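Endoglucanase, family GH5 (Zobellia galactanivorans, PDB 6GL2) probably hydrolyses beta-glucans of the hemicellulose type, such as mixed-linked glucan, as a glycoside hydrolase of family 5. Local coordinates at residues 329-332 / 333-337; 202-206 / 207-211; 33-37 / 38-42. One frame throughout, in Å; residues are numbered along the deposited sequence. Where two conformers were deposited one is given.

Contact 1: residues 329-332 / 333-337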
ATOM      1  N   PRO A 329      -7.179 -20.880  -1.636  1.00 11.15           N
ATOM      2  CA  PRO A 329      -8.441 -20.175  -1.814  1.00 10.75           C
ATOM      3  C   PRO A 329      -9.130 -19.844  -0.478  1.00 11.60           C
ATOM      4  O   PRO A 329      -9.850 -18.863  -0.418  1.00 12.89           O
ATOM      5  CB  PRO A 329      -9.280 -21.138  -2.615  1.00 13.29           C
ATOM      6  CG  PRO A 329      -8.700 -22.461  -2.394  1.00 12.43           C
ATOM      7  CD  PRO A 329      -7.227 -22.240  -2.245  1.00 11.99           C
ATOM      8  N   GLU A 330      -8.918 -20.686   0.545  1.00 12.66           N
ATOM      9  CA  GLU A 330      -9.623 -20.437   1.797  1.00 13.46           C
ATOM     10  C   GLU A 330      -9.113 -19.190   2.507  1.00 13.72           C
ATOM     11  O   GLU A 330      -9.867 -18.512   3.146  1.00 13.48           O
ATOM     12  CB  GLU A 330      -9.540 -21.640   2.730  1.00 15.54           C
ATOM     13  CG  GLU A 330     -10.149 -22.888   2.136  1.00 18.93           C
ATOM     14  CD  GLU A 330     -11.442 -22.600   1.408  1.00 26.02           C
ATOM     15  OE1 GLU A 330     -12.441 -22.199   2.086  1.00 28.78           O
ATOM     16  OE2 GLU A 330     -11.478 -22.722   0.139  1.00 32.81           O
ATOM     17  N   ILE A 331      -7.822 -18.844   2.348  1.00 11.65           N
ATOM     18  CA  ILE A 331      -7.308 -17.555   2.848  1.00 11.03           C
ATOM     19  C   ILE A 331      -8.046 -16.435   2.167  1.00 10.83           C
ATOM     20  O   ILE A 331      -8.453 -15.477   2.790  1.00 11.93           O
ATOM     21  CB  ILE A 331      -5.761 -17.434   2.766  1.00 10.65           C
ATOM     22  CG1 ILE A 331      -5.071 -18.468   3.680  1.00 11.52           C
ATOM     23  CG2 ILE A 331      -5.284 -16.002   3.080  1.00 10.58           C
ATOM     24  CD1 ILE A 331      -3.562 -18.554   3.581  1.00 12.48           C
ATOM     25  N   ALA A 332      -8.075 -16.528   0.815  1.00 11.65           N
ATOM     26  CA  ALA A 332      -8.755 -15.464   0.060  1.00 10.87           C
ATOM     27  C   ALA A 332     -10.210 -15.269   0.511  1.00 11.47           C
ATOM     28  O   ALA A 332     -10.675 -14.169   0.722  1.00 12.33           O
ATOM     29  CB  ALA A 332      -8.645 -15.690  -1.447  1.00 11.64           C
ATOM     30  N   GLU A 333     -10.860 -16.425   0.631  1.00 12.46           N
ATOM     31  CA  GLU A 333     -12.288 -16.378   1.000  0.50 14.12           C
ATOM     32  C   GLU A 333     -12.465 -15.821   2.387  1.00 15.38           C
ATOM     33  O   GLU A 333     -13.411 -15.080   2.623  1.00 16.79           O
ATOM     34  CB  GLU A 333     -12.895 -17.779   0.859  0.50 13.72           C
ATOM     35  CG  GLU A 333     -13.148 -18.137  -0.595  0.50 14.58           C
ATOM     36  CD  GLU A 333     -13.144 -19.630  -0.881  0.50 16.43           C
ATOM     37  OE1 GLU A 333     -13.262 -20.399   0.089  0.50 20.39           O
ATOM     38  OE2 GLU A 333     -13.047 -20.034  -2.051  0.50 17.61           O
ATOM     39  N   ALA A 334     -11.543 -16.107   3.290  1.00 15.11           N
ATOM     40  CA  ALA A 334     -11.613 -15.602   4.664  1.00 14.42           C
ATOM     41  C   ALA A 334     -11.430 -14.122   4.720  1.00 15.63           C
ATOM     42  O   ALA A 334     -12.038 -13.442   5.580  1.00 18.44           O
ATOM     43  CB  ALA A 334     -10.497 -16.223   5.472  1.00 15.68           C
ATOM     44  N   ILE A 335     -10.663 -13.549   3.803  1.00 14.53           N
ATOM     45  CA  ILE A 335     -10.452 -12.133   3.733  1.00 14.14           C
ATOM     46  C   ILE A 335     -11.634 -11.350   3.135  1.00 14.78           C
ATOM     47  O   ILE A 335     -11.980 -10.240   3.594  1.00 17.14           O
ATOM     48  CB  ILE A 335      -9.164 -11.798   2.989  1.00 14.39           C
ATOM     49  CG1 ILE A 335      -7.963 -12.391   3.678  1.00 15.17           C
ATOM     50  CG2 ILE A 335      -8.969 -10.272   2.866  1.00 15.46           C
ATOM     51  CD1 ILE A 335      -6.840 -12.521   2.702  1.00 16.49           C
ATOM     52  N   VAL A 336     -12.251 -11.920   2.107  1.00 13.42           N
ATOM     53  CA  VAL A 336     -13.303 -11.196   1.431  1.00 14.69           C
ATOM     54  C   VAL A 336     -14.700 -11.414   2.045  1.00 15.32           C
ATOM     55  O   VAL A 336     -15.612 -10.583   1.771  1.00 18.01           O
ATOM     56  CB  VAL A 336     -13.354 -11.597  -0.077  1.00 15.33           C
ATOM     57  CG1 VAL A 336     -12.028 -11.316  -0.846  1.00 16.08           C
ATOM     58  CG2 VAL A 336     -13.682 -13.004  -0.306  1.00 18.47           C
ATOM     59  N   LYS A 337     -14.938 -12.517   2.757  1.00 15.62           N
ATOM     60  CA  LYS A 337     -16.329 -12.747   3.271  1.00 18.29           C
ATOM     61  C   LYS A 337     -16.751 -11.680   4.258  1.00 19.56           C
ATOM     62  O   LYS A 337     -15.992 -10.905   4.842  1.00 22.20           O
ATOM     63  CB  LYS A 337     -16.431 -14.117   3.914  1.00 20.48           C
ATOM     64  CG  LYS A 337     -15.629 -14.245   5.165  1.00 20.29           C
ATOM     65  CD  LYS A 337     -15.694 -15.662   5.711  1.00 21.60           C
ATOM     66  CE  LYS A 337     -15.182 -15.833   7.116  1.00 26.97           C
ATOM     67  NZ  LYS A 337     -15.144 -17.317   7.442  1.00 27.65           N
TER

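Contact 2: residues 202-206 / 207-211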
ATOM      1  N   ALA A 202       7.771   4.552   7.461  1.00  9.85           N
ATOM      2  CA  ALA A 202       7.882   3.115   7.240  1.00  9.65           C
ATOM      3  C   ALA A 202       6.537   2.416   7.088  1.00  9.38           C
ATOM      4  O   ALA A 202       6.464   1.179   7.157  1.00 10.39           O
ATOM      5  CB  ALA A 202       8.775   2.421   8.241  1.00 10.68           C
ATOM      6  N   ALA A 203       5.453   3.170   6.991  1.00  9.52           N
ATOM      7  CA  ALA A 203       4.085   2.640   7.187  1.00  9.85           C
ATOM      8  C   ALA A 203       3.966   1.949   8.512  1.00 10.19           C
ATOM      9  O   ALA A 203       3.157   1.051   8.726  1.00 10.13           O
ATOM     10  CB  ALA A 203       3.630   1.733   6.041  1.00  9.74           C
ATOM     11  N   SER A 204       4.762   2.384   9.508  1.00  9.93           N
ATOM     12  CA  SER A 204       4.791   1.831  10.852  1.00  9.59           C
ATOM     13  C   SER A 204       3.582   2.183  11.666  1.00  9.48           C
ATOM     14  O   SER A 204       3.000   3.209  11.540  1.00 10.80           O
ATOM     15  CB  SER A 204       6.013   2.434  11.547  1.00 10.87           C
ATOM     16  OG  SER A 204       6.207   1.821  12.844  1.00 14.02           O
ATOM     17  N   THR A 205       3.340   1.262  12.611  1.00 11.84           N
ATOM     18  CA  THR A 205       2.292   1.490  13.645  1.00 12.70           C
ATOM     19  C   THR A 205       2.977   1.804  14.979  1.00 13.38           C
ATOM     20  O   THR A 205       2.240   1.838  16.000  1.00 14.12           O
ATOM     21  CB  THR A 205       1.294   0.323  13.707  1.00 13.87           C
ATOM     22  OG1 THR A 205       1.996  -0.835  14.116  1.00 14.38           O
ATOM     23  CG2 THR A 205       0.525   0.112  12.369  1.00 13.81           C
ATOM     24  N   ALA A 206       4.287   1.934  15.028  1.00 13.20           N
ATOM     25  CA  ALA A 206       5.021   2.334  16.259  1.00 13.89           C
ATOM     26  C   ALA A 206       4.370   3.633  16.735  1.00 13.56           C
ATOM     27  O   ALA A 206       3.967   4.535  16.010  1.00 13.63           O
ATOM     28  CB  ALA A 206       6.499   2.417  15.959  1.00 15.04           C
ATOM     29  N   SER A 207       4.290   3.797  18.089  1.00 16.80           N
ATOM     30  CA  SER A 207       3.629   4.983  18.642  1.00 17.07           C
ATOM     31  C   SER A 207       4.280   6.330  18.234  1.00 13.58           C
ATOM     32  O   SER A 207       3.564   7.274  18.043  1.00 15.73           O
ATOM     33  CB  SER A 207       3.486   4.898  20.199  1.00 18.97           C
ATOM     34  OG  SER A 207       2.833   3.695  20.518  1.00 26.07           O
ATOM     35  N   ASN A 208       5.591   6.360  18.112  1.00 15.71           N
ATOM     36  CA  ASN A 208       6.247   7.595  17.691  1.00 17.49           C
ATOM     37  C   ASN A 208       5.908   7.977  16.246  1.00 16.28           C
ATOM     38  O   ASN A 208       5.638   9.131  15.941  1.00 17.93           O
ATOM     39  CB  ASN A 208       7.771   7.591  17.872  1.00 20.12           C
ATOM     40  CG  ASN A 208       8.429   6.369  17.351  1.00 25.52           C
ATOM     41  OD1 ASN A 208       7.797   5.514  16.671  1.00 28.22           O
ATOM     42  ND2 ASN A 208       9.687   6.211  17.697  1.00 36.71           N
ATOM     43  N   ALA A 209       5.735   6.943  15.402  1.00 15.51           N
ATOM     44  CA  ALA A 209       5.340   7.199  14.016  1.00 13.69           C
ATOM     45  C   ALA A 209       3.880   7.707  13.990  1.00 14.55           C
ATOM     46  O   ALA A 209       3.514   8.604  13.275  1.00 15.61           O
ATOM     47  CB  ALA A 209       5.507   5.893  13.199  1.00 15.05           C
ATOM     48  N   LEU A 210       2.986   7.104  14.813  1.00 13.94           N
ATOM     49  CA  LEU A 210       1.602   7.528  14.951  1.00 14.37           C
ATOM     50  C   LEU A 210       1.463   8.980  15.448  1.00 16.51           C
ATOM     51  O   LEU A 210       0.676   9.784  14.964  1.00 17.85           O
ATOM     52  CB  LEU A 210       0.850   6.588  15.870  1.00 15.23           C
ATOM     53  CG  LEU A 210       0.002   5.563  15.158  1.00 18.83           C
ATOM     54  CD1 LEU A 210       0.819   4.796  14.113  1.00 18.56           C
ATOM     55  CD2 LEU A 210      -0.658   4.654  16.191  1.00 19.29           C
ATOM     56  N   ASN A 211       2.318   9.294  16.440  1.00 18.26           N
ATOM     57  CA  ASN A 211       2.177  10.581  17.106  1.00 18.44           C
ATOM     58  C   ASN A 211       2.712  11.730  16.224  1.00 18.49           C
ATOM     59  O   ASN A 211       2.147  12.833  16.222  1.00 20.87           O
ATOM     60  CB  ASN A 211       2.836  10.508  18.516  1.00 21.98           C
ATOM     61  CG  ASN A 211       2.048   9.572  19.522  1.00 27.97           C
ATOM     62  OD1 ASN A 211       0.808   9.442  19.448  1.00 34.16           O
ATOM     63  ND2 ASN A 211       2.770   8.937  20.484  1.00 32.79           N
TER

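Contact 3: residues 33-37 / 38-42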
ATOM      1  N   THR A  33       8.953  -4.838  -8.610  1.00  8.07           N
ATOM      2  CA  THR A  33      10.224  -5.548  -8.650  1.00  9.07           C
ATOM      3  C   THR A  33      11.376  -4.550  -8.765  1.00 10.05           C
ATOM      4  O   THR A  33      11.355  -3.635  -9.570  1.00 10.16           O
ATOM      5  CB  THR A  33      10.157  -6.490  -9.868  1.00  9.62           C
ATOM      6  OG1 THR A  33       9.212  -7.512  -9.657  1.00 10.29           O
ATOM      7  CG2 THR A  33      11.568  -7.135 -10.211  1.00 10.23           C
ATOM      8  N   TYR A  34      12.396  -4.771  -7.931  1.00 11.11           N
ATOM      9  CA  TYR A  34      13.532  -3.840  -7.931  1.00 11.27           C
ATOM     10  C   TYR A  34      14.561  -4.305  -8.955  1.00 12.54           C
ATOM     11  O   TYR A  34      15.641  -4.893  -8.567  1.00 13.98           O
ATOM     12  CB  TYR A  34      14.117  -3.660  -6.547  1.00 12.90           C
ATOM     13  CG  TYR A  34      15.050  -2.470  -6.438  1.00 13.11           C
ATOM     14  CD1 TYR A  34      14.580  -1.217  -6.487  1.00 13.80           C
ATOM     15  CD2 TYR A  34      16.404  -2.656  -6.396  1.00 14.68           C
ATOM     16  CE1 TYR A  34      15.392  -0.107  -6.388  1.00 13.94           C
ATOM     17  CE2 TYR A  34      17.244  -1.538  -6.325  1.00 17.87           C
ATOM     18  CZ  TYR A  34      16.719  -0.277  -6.359  1.00 17.14           C
ATOM     19  OH  TYR A  34      17.534   0.828  -6.232  1.00 21.33           O
ATOM     20  N   ASN A  35      14.227  -4.209 -10.216  1.00 11.74           N
ATOM     21  CA  ASN A  35      15.038  -4.611 -11.378  1.00 13.11           C
ATOM     22  C   ASN A  35      14.513  -3.874 -12.566  1.00 12.91           C
ATOM     23  O   ASN A  35      13.305  -3.554 -12.607  1.00 12.79           O
ATOM     24  CB  ASN A  35      14.935  -6.149 -11.508  1.00 13.88           C
ATOM     25  CG  ASN A  35      15.979  -6.732 -12.490  1.00 13.23           C
ATOM     26  OD1 ASN A  35      15.913  -6.541 -13.686  1.00 15.24           O
ATOM     27  ND2 ASN A  35      17.004  -7.400 -11.901  1.00 16.95           N
ATOM     28  N   SER A  36      15.325  -3.637 -13.614  1.00 14.98           N
ATOM     29  CA  SER A  36      14.819  -3.032 -14.824  1.00 16.30           C
ATOM     30  C   SER A  36      13.763  -3.927 -15.516  1.00 15.21           C
ATOM     31  O   SER A  36      12.951  -3.441 -16.274  1.00 20.65           O
ATOM     32  CB  SER A  36      15.936  -2.667 -15.804  1.00 19.87           C
ATOM     33  OG  SER A  36      16.664  -3.834 -16.078  1.00 24.66           O
ATOM     34  N   ASP A  37      13.790  -5.244 -15.254  1.00 14.52           N
ATOM     35  CA  ASP A  37      12.879  -6.241 -15.830  1.00 15.38           C
ATOM     36  C   ASP A  37      11.912  -6.637 -14.684  1.00 12.30           C
ATOM     37  O   ASP A  37      12.348  -7.282 -13.735  1.00 13.45           O
ATOM     38  CB  ASP A  37      13.686  -7.471 -16.240  1.00 17.82           C
ATOM     39  CG  ASP A  37      12.867  -8.574 -16.814  1.00 20.91           C
ATOM     40  OD1 ASP A  37      11.645  -8.585 -16.713  1.00 16.70           O
ATOM     41  OD2 ASP A  37      13.482  -9.443 -17.526  1.00 23.00           O
ATOM     42  N   GLU A  38      10.648  -6.310 -14.841  1.00 12.37           N
ATOM     43  CA  GLU A  38       9.706  -6.528 -13.792  1.00 11.53           C
ATOM     44  C   GLU A  38       9.340  -8.014 -13.642  1.00 12.36           C
ATOM     45  O   GLU A  38       8.592  -8.377 -12.724  1.00 12.22           O
ATOM     46  CB  GLU A  38       8.399  -5.719 -13.995  1.00 13.39           C
ATOM     47  CG  GLU A  38       7.482  -6.132 -15.082  1.00 15.88           C
ATOM     48  CD  GLU A  38       7.767  -5.452 -16.405  1.00 18.43           C
ATOM     49  OE1 GLU A  38       6.766  -5.155 -17.103  1.00 15.90           O
ATOM     50  OE2 GLU A  38       8.973  -5.165 -16.774  1.00 19.75           O
ATOM     51  N   THR A  39       9.878  -8.879 -14.489  1.00 11.13           N
ATOM     52  CA  THR A  39       9.725 -10.360 -14.315  1.00 12.40           C
ATOM     53  C   THR A  39      10.865 -10.963 -13.524  1.00 12.18           C
ATOM     54  O   THR A  39      10.817 -12.165 -13.237  1.00 13.19           O
ATOM     55  CB  THR A  39       9.507 -11.109 -15.650  1.00 12.83           C
ATOM     56  OG1 THR A  39      10.757 -11.092 -16.377  1.00 15.17           O
ATOM     57  CG2 THR A  39       8.453 -10.514 -16.506  1.00 13.55           C
ATOM     58  N   ALA A  40      11.829 -10.165 -13.093  1.00 12.83           N
ATOM     59  CA  ALA A  40      13.042 -10.679 -12.525  1.00 12.44           C
ATOM     60  C   ALA A  40      12.835 -11.372 -11.199  1.00 13.27           C
ATOM     61  O   ALA A  40      13.689 -12.159 -10.731  1.00 16.10           O
ATOM     62  CB  ALA A  40      14.056  -9.554 -12.372  1.00 14.54           C
ATOM     63  N   TRP A  41      11.804 -11.026 -10.447  1.00 12.07           N
ATOM     64  CA  TRP A  41      11.451 -11.595  -9.188  1.00 13.91           C
ATOM     65  C   TRP A  41      10.531 -12.792  -9.315  1.00 13.11           C
ATOM     66  O   TRP A  41      10.145 -13.310  -8.284  1.00 17.92           O
ATOM     67  CB  TRP A  41      11.006 -10.596  -8.158  1.00 13.63           C
ATOM     68  CG  TRP A  41      12.107  -9.684  -7.678  1.00 13.53           C
ATOM     69  CD1 TRP A  41      13.425  -9.700  -8.080  1.00 13.74           C
ATOM     70  CD2 TRP A  41      12.004  -8.616  -6.735  1.00 12.35           C
ATOM     71  NE1 TRP A  41      14.146  -8.693  -7.422  1.00 12.97           N
ATOM     72  CE2 TRP A  41      13.321  -8.073  -6.543  1.00 13.35           C
ATOM     73  CE3 TRP A  41      10.966  -8.126  -6.013  1.00 12.97           C
ATOM     74  CZ2 TRP A  41      13.543  -7.052  -5.659  1.00 14.01           C
ATOM     75  CZ3 TRP A  41      11.169  -7.108  -5.155  1.00 13.79           C
ATOM     76  CH2 TRP A  41      12.456  -6.584  -4.956  1.00 13.19           C
ATOM     77  N   GLY A  42      10.340 -13.322 -10.488  1.00 13.17           N
ATOM     78  CA  GLY A  42       9.677 -14.616 -10.628  1.00 14.80           C
ATOM     79  C   GLY A  42       8.240 -14.580 -11.045  1.00 12.69           C
ATOM     80  O   GLY A  42       7.673 -15.673 -11.216  1.00 14.73           O
TER
HETATM   81  O   HOH W   1      16.815  -7.261  -6.416  0.69 29.93           O
HETATM   82  O   HOH W   2      16.740  -8.395  -9.249  0.90 24.10           O
HETATM   83  O   HOH W   3      10.783  -3.421 -17.673  0.68 28.42           O
HETATM   84  O   HOH W   4      10.122  -7.252 -18.438  0.68 24.94           O

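Contact 1: residues 329-332 / 333-337
Glu333 is the residue most enclosed by the contact, lying along the backbone of Pro329. Its N-H gives a bond of 2.8 Å to Pro329 O, with 159° at the hydrogen, and its CG and CD then run past that same carbonyl oxygen, CG coming within 3.4 Å of Pro329 O. With CG beside the backbone N (chi1 -76°) and the chain extended beyond it, the carboxylate is carried back towards the start of the helix. There it meets the bent chain of Glu330, and the planes of the two carboxylates are turned 75° against each other. In the conformer given, Glu330 OE1 and Glu333 OE1 come to 2.8 Å, two acceptors of like charge. Since Glu333 was modelled in two conformers, this approach is doubtful.

Ala332 works through its backbone. Val336 N reaches Ala332 O at 3.1 Å, in the carbonyl plane, while Ile335 N adds only a weak bond to the same oxygen. The regular i to i+4 ladder of an alpha helix continues through Ala334 N on Glu330 O (2.9 Å) and Ile335 N on Ile331 O.

On the inward flank, Ile331 and Ile335 lie side by side and point the same way, Ile331 CG2 resting 3.8 Å from Ile335 CD1. This amphipathic C-terminal helix packs against the outside of the barrel: both isoleucines reach Trp307 of strand 304-307, Ala334 sits on Leu288 of helix 284-301, and Ala332 and Glu333 meet Met57 of helix 48-57.

Contact 2: residues 202-206 / 207-211
Leu210 and Ala209 pack back from the first helical turn onto Thr205 and Ser204; this is the tight part of the contact. Leu210 CD1 packs 3.6 Å from Thr205 CA, and the methyl of Ala209 faces Ser204, with the two CB atoms 3.9 Å apart. Between them Leu210 N binds Ala206 O at 3.0 Å, nearly along the C=O axis, so the N-cap residue closes the first turn. Ser204 holds the approach: OG, anti to its N (chi1 -173°), swings forward and accepts from Ala206 N at 2.9 Å in an ST turn. With an alanine here, the N-H of Ala206 would probably be left without its acceptor and the bend before the helix less firmly fixed. The loop belongs to a TIM barrel, joining strand 196-199 to helix 207-212, and on the side of helix 246-266 Thr205 hydrogen-bonds Glu255, while Leu210 lies against Phe263 of the same helix. The other side is more open: Ser207 is exposed and touches the loop through little more than its CB, while partly exposed Asn208 adds a single side-chain approach, OD1 to Ala206 CB at 3.4 Å, and holds its neighbour Ala209 N by a weak bond.

Contact 3: residues 33-37 / 38-42
Asp37 OD1 takes two hydrogen bonds from Thr39, one from the hydroxyl OG1 at 2.7 Å and one from the backbone N at 2.9 Å. Both donors come from the same face of the carboxylate, 40° out of its plane. The side chain gets there because CG stands anti to the backbone N (chi1 179°), which carries the carboxylate forward, across the side chain of Thr39. A water donates to both Asp37 OD1 and Glu38 OE2, and probably softens the repulsion between these two nearby acids; the other oxygen of Glu38 makes a salt bridge with Lys87.

Ala40 N closes the first type I turn on Asp37 O at 3.0 Å, approaching from above the carbonyl plane, and a second type I turn follows from Thr39 to Gly42. Just before them Asn35 forms an Asx turn, its OD1 taking Asp37 N on a lone pair at 2.9 Å. The loop is thus a string of tight turns after strand 24-26, the first of the TIM barrel, and it leads towards helix 48-57. Glu38 N is buried here without a partner.

Further out, Asn35 lays its amide carbon CG 3.4 Å from the methyl CB of Ala40, and its ND2 shares a water with Trp41 NE1. The indole is packed on one face by the loop itself: Thr33 CG2 makes a CH-pi contact 3.7 Å from the centroid of the five-membered ring, 14° off the normal, while Tyr34 N lies over the six-membered ring. Tyr34 CB adds a contact of 3.6 Å to Trp41 CZ2, and its own ring meets Phe70 edge-to-face.

Along the chain contact 3 comes first, then contact 2, then contact 1, and none touches another. Their centres lie about 28 Å apart for contacts 1 and 2, and for contacts 1 and 3, and about 30 Å for contacts 2 and 3. All belong to one eight-stranded barrel of parallel strands. Contact 3 lies wholly in the loop after strand 24-26; contact 2 spans the end of the loop after strand 196-199 and the first turn of helix 207-212. Contact 1 is the last helix, packed on helix 48-57, which follows the first strand, and on 284-301, so it bridges the seam where strands 304-307 and 24-26 close the barrel.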